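Long-range contact in Blr6230 protein (Bradyrhizobium diazoefficiens, PDB 5WCM), which is a zinc-dependent subclass B3 metallo-beta-lactamase that probably inactivates beta-lactam antibiotics by hydrolysing their lactam ring: residues Leu35-Thr40 / Ala61-Ile66. Residues are numbered along the deposited sequence; the frame is centred on the assembly and turned at random.
Sequences LILMDT and ADIKLI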
loop_
_atom_site.group_PDB
_atom_site.type_symbol
_atom_site.label_atom_id
_atom_site.label_comp_id
_atom_site.label_asym_id
_atom_site.label_seq_id
_atom_site.Cartn_x
_atom_site.Cartn_y
_atom_site.Cartn_z
ATOM N N LEU A 35 -4.880 5.849 -16.290
ATOM C CA LEU A 35 -4.229 5.884 -14.974
ATOM C C LEU A 35 -4.558 4.675 -14.132
ATOM O O LEU A 35 -5.678 4.156 -14.140
ATOM C CB LEU A 35 -4.602 7.146 -14.213
ATOM C CG LEU A 35 -4.413 8.427 -15.022
ATOM C CD1 LEU A 35 -4.904 9.614 -14.205
ATOM C CD2 LEU A 35 -2.960 8.614 -15.416
ATOM N N ILE A 36 -3.549 4.236 -13.386
ATOM C CA ILE A 36 -3.731 3.305 -12.287
ATOM C C ILE A 36 -3.611 4.092 -10.984
ATOM O O ILE A 36 -2.653 4.838 -10.799
ATOM C CB ILE A 36 -2.689 2.168 -12.310
ATOM C CG1 ILE A 36 -2.786 1.394 -13.633
ATOM C CG2 ILE A 36 -2.873 1.251 -11.088
ATOM C CD1 ILE A 36 -1.688 0.364 -13.816
ATOM N N LEU A 37 -4.596 3.932 -10.110
ATOM C CA LEU A 37 -4.564 4.535 -8.776
ATOM C C LEU A 37 -4.174 3.466 -7.772
ATOM O O LEU A 37 -4.831 2.429 -7.673
ATOM C CB LEU A 37 -5.931 5.105 -8.409
ATOM C CG LEU A 37 -6.039 5.763 -7.038
ATOM C CD1 LEU A 37 -5.228 7.035 -6.981
ATOM C CD2 LEU A 37 -7.484 6.061 -6.728
ATOM N N MET A 38 -3.088 3.716 -7.050
ATOM C CA MET A 38 -2.590 2.825 -5.996
ATOM C C MET A 38 -3.063 3.380 -4.662
ATOM O O MET A 38 -2.534 4.403 -4.184
ATOM C CB MET A 38 -1.065 2.740 -6.033
ATOM C CG MET A 38 -0.452 1.797 -5.000
ATOM S SD MET A 38 -0.871 0.052 -5.181
ATOM C CE MET A 38 0.011 -0.294 -6.703
ATOM N N ASP A 39 -4.086 2.727 -4.126
ATOM C CA ASP A 39 -4.703 3.029 -2.839
ATOM C C ASP A 39 -5.474 4.352 -2.836
ATOM O O ASP A 39 -5.507 5.088 -3.813
ATOM C CB ASP A 39 -3.682 2.945 -1.685
ATOM C CG ASP A 39 -3.223 1.532 -1.396
ATOM O OD1 ASP A 39 -4.033 0.574 -1.494
ATOM O OD2 ASP A 39 -2.033 1.358 -1.080
ATOM N N THR A 40 -6.155 4.599 -1.721
ATOM C CA THR A 40 -6.723 5.909 -1.397
ATOM C C THR A 40 -6.320 6.240 0.050
ATOM O O THR A 40 -5.322 5.721 0.528
ATOM C CB THR A 40 -8.257 5.948 -1.629
ATOM O OG1 THR A 40 -8.908 4.915 -0.884
ATOM C CG2 THR A 40 -8.563 5.800 -3.106
ATOM N N ALA A 61 -11.123 11.161 -14.004
ATOM C CA ALA A 61 -11.893 10.350 -14.961
ATOM C C ALA A 61 -11.050 9.373 -15.781
ATOM O O ALA A 61 -11.576 8.408 -16.311
ATOM C CB ALA A 61 -12.685 11.259 -15.885
ATOM N N ASP A 62 -9.737 9.605 -15.861
ATOM C CA ASP A 62 -8.825 8.729 -16.595
ATOM C C ASP A 62 -8.349 7.514 -15.818
ATOM O O ASP A 62 -7.613 6.690 -16.348
ATOM C CB ASP A 62 -7.624 9.522 -17.103
ATOM C CG ASP A 62 -7.993 10.486 -18.221
ATOM O OD1 ASP A 62 -9.079 10.331 -18.844
ATOM O OD2 ASP A 62 -7.171 11.391 -18.468
ATOM N N ILE A 63 -8.767 7.391 -14.557
ATOM C CA ILE A 63 -8.436 6.206 -13.761
ATOM C C ILE A 63 -9.214 5.008 -14.273
ATOM O O ILE A 63 -10.439 5.029 -14.264
ATOM C CB ILE A 63 -8.718 6.422 -12.267
ATOM C CG1 ILE A 63 -7.816 7.528 -11.717
ATOM C CG2 ILE A 63 -8.502 5.138 -11.485
ATOM C CD1 ILE A 63 -8.242 8.081 -10.372
ATOM N N LYS A 64 -8.486 3.963 -14.668
ATOM C CA LYS A 64 -9.064 2.730 -15.208
ATOM C C LYS A 64 -9.019 1.579 -14.230
ATOM O O LYS A 64 -9.887 0.703 -14.262
ATOM C CB LYS A 64 -8.333 2.290 -16.485
ATOM C CG LYS A 64 -8.153 3.350 -17.550
ATOM C CD LYS A 64 -9.471 3.825 -18.111
ATOM C CE LYS A 64 -9.219 4.807 -19.249
ATOM N NZ LYS A 64 -10.479 5.189 -19.931
ATOM N N LEU A 65 -7.974 1.562 -13.409
ATOM C CA LEU A 65 -7.755 0.510 -12.413
ATOM C C LEU A 65 -7.420 1.163 -11.089
ATOM O O LEU A 65 -6.671 2.133 -11.036
ATOM C CB LEU A 65 -6.601 -0.423 -12.809
ATOM C CG LEU A 65 -6.756 -1.224 -14.103
ATOM C CD1 LEU A 65 -5.462 -1.972 -14.382
ATOM C CD2 LEU A 65 -7.946 -2.171 -14.020
ATOM N N ILE A 66 -7.961 0.574 -10.037
ATOM C CA ILE A 66 -7.604 0.921 -8.680
ATOM C C ILE A 66 -7.002 -0.341 -8.080
ATOM O O ILE A 66 -7.656 -1.397 -8.092
ATOM C CB ILE A 66 -8.817 1.349 -7.844
ATOM C CG1 ILE A 66 -9.535 2.546 -8.488
ATOM C CG2 ILE A 66 -8.385 1.687 -6.415
ATOM C CD1 ILE A 66 -10.939 2.786 -7.944
#
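Leu-35 and Ile-63 open a parallel strand pairing in which three backbone hydrogen bonds fix the register. Leu-35 takes part twice: its N donates to Asp-62 O at 2.9 Å and its O accepts from Lys-64 N. The third bond runs from Leu-37 N to Leu-65 O, again at 2.9 Å. Between Leu-35 and Ile-36 the pairing slips by one residue, since Leu-35 bridges Ile-63 but Ile-36 bridges Leu-65. This is a beta bulge, with Lys-64 as the extra residue; its helix-like backbone (phi/psi -106/-33°) departs from extended geometry, and its side chain extends into solvent.

The two strands are the parallel arms of a beta-alpha-beta unit, linked by helix 46-55, within the alpha-beta/beta-alpha fold of metallo-beta-lactamases. Just beyond the pairing, Asp-39 hydrogen-bonds through OD1 to Asn-68 and through OD2 to Thr-69, immediately before the zinc ligand His-70.

Followed outward, the Leu-35 side chain leans on the start of the partner segment. Leu-35 CB lies 4.1 Å from Ile-63 CG1. Leu-35 CG, turned beside the backbone N (chi1 -50°), lies 3.9 Å from Asp-62 O, and Leu-35 CD1 ends 4.0 Å from Asp-62 CB. On the same face, the Ile-63 CG2 branch reaches back toward the first strand and meets Leu-37 CB at 4.0 Å, while Ile-66 CG2 rests against Leu-37 O at 3.8 Å. Helix 79-86 packs here, with Ile-82 on Leu-37 and Phe-79 on Ile-66. The other face carries Ile-36 and Leu-65, where Ile-36 CG1 stands 4.3 Å from Leu-65 CB; Leu-133 of strand 130-133, in the second sheet, touches both.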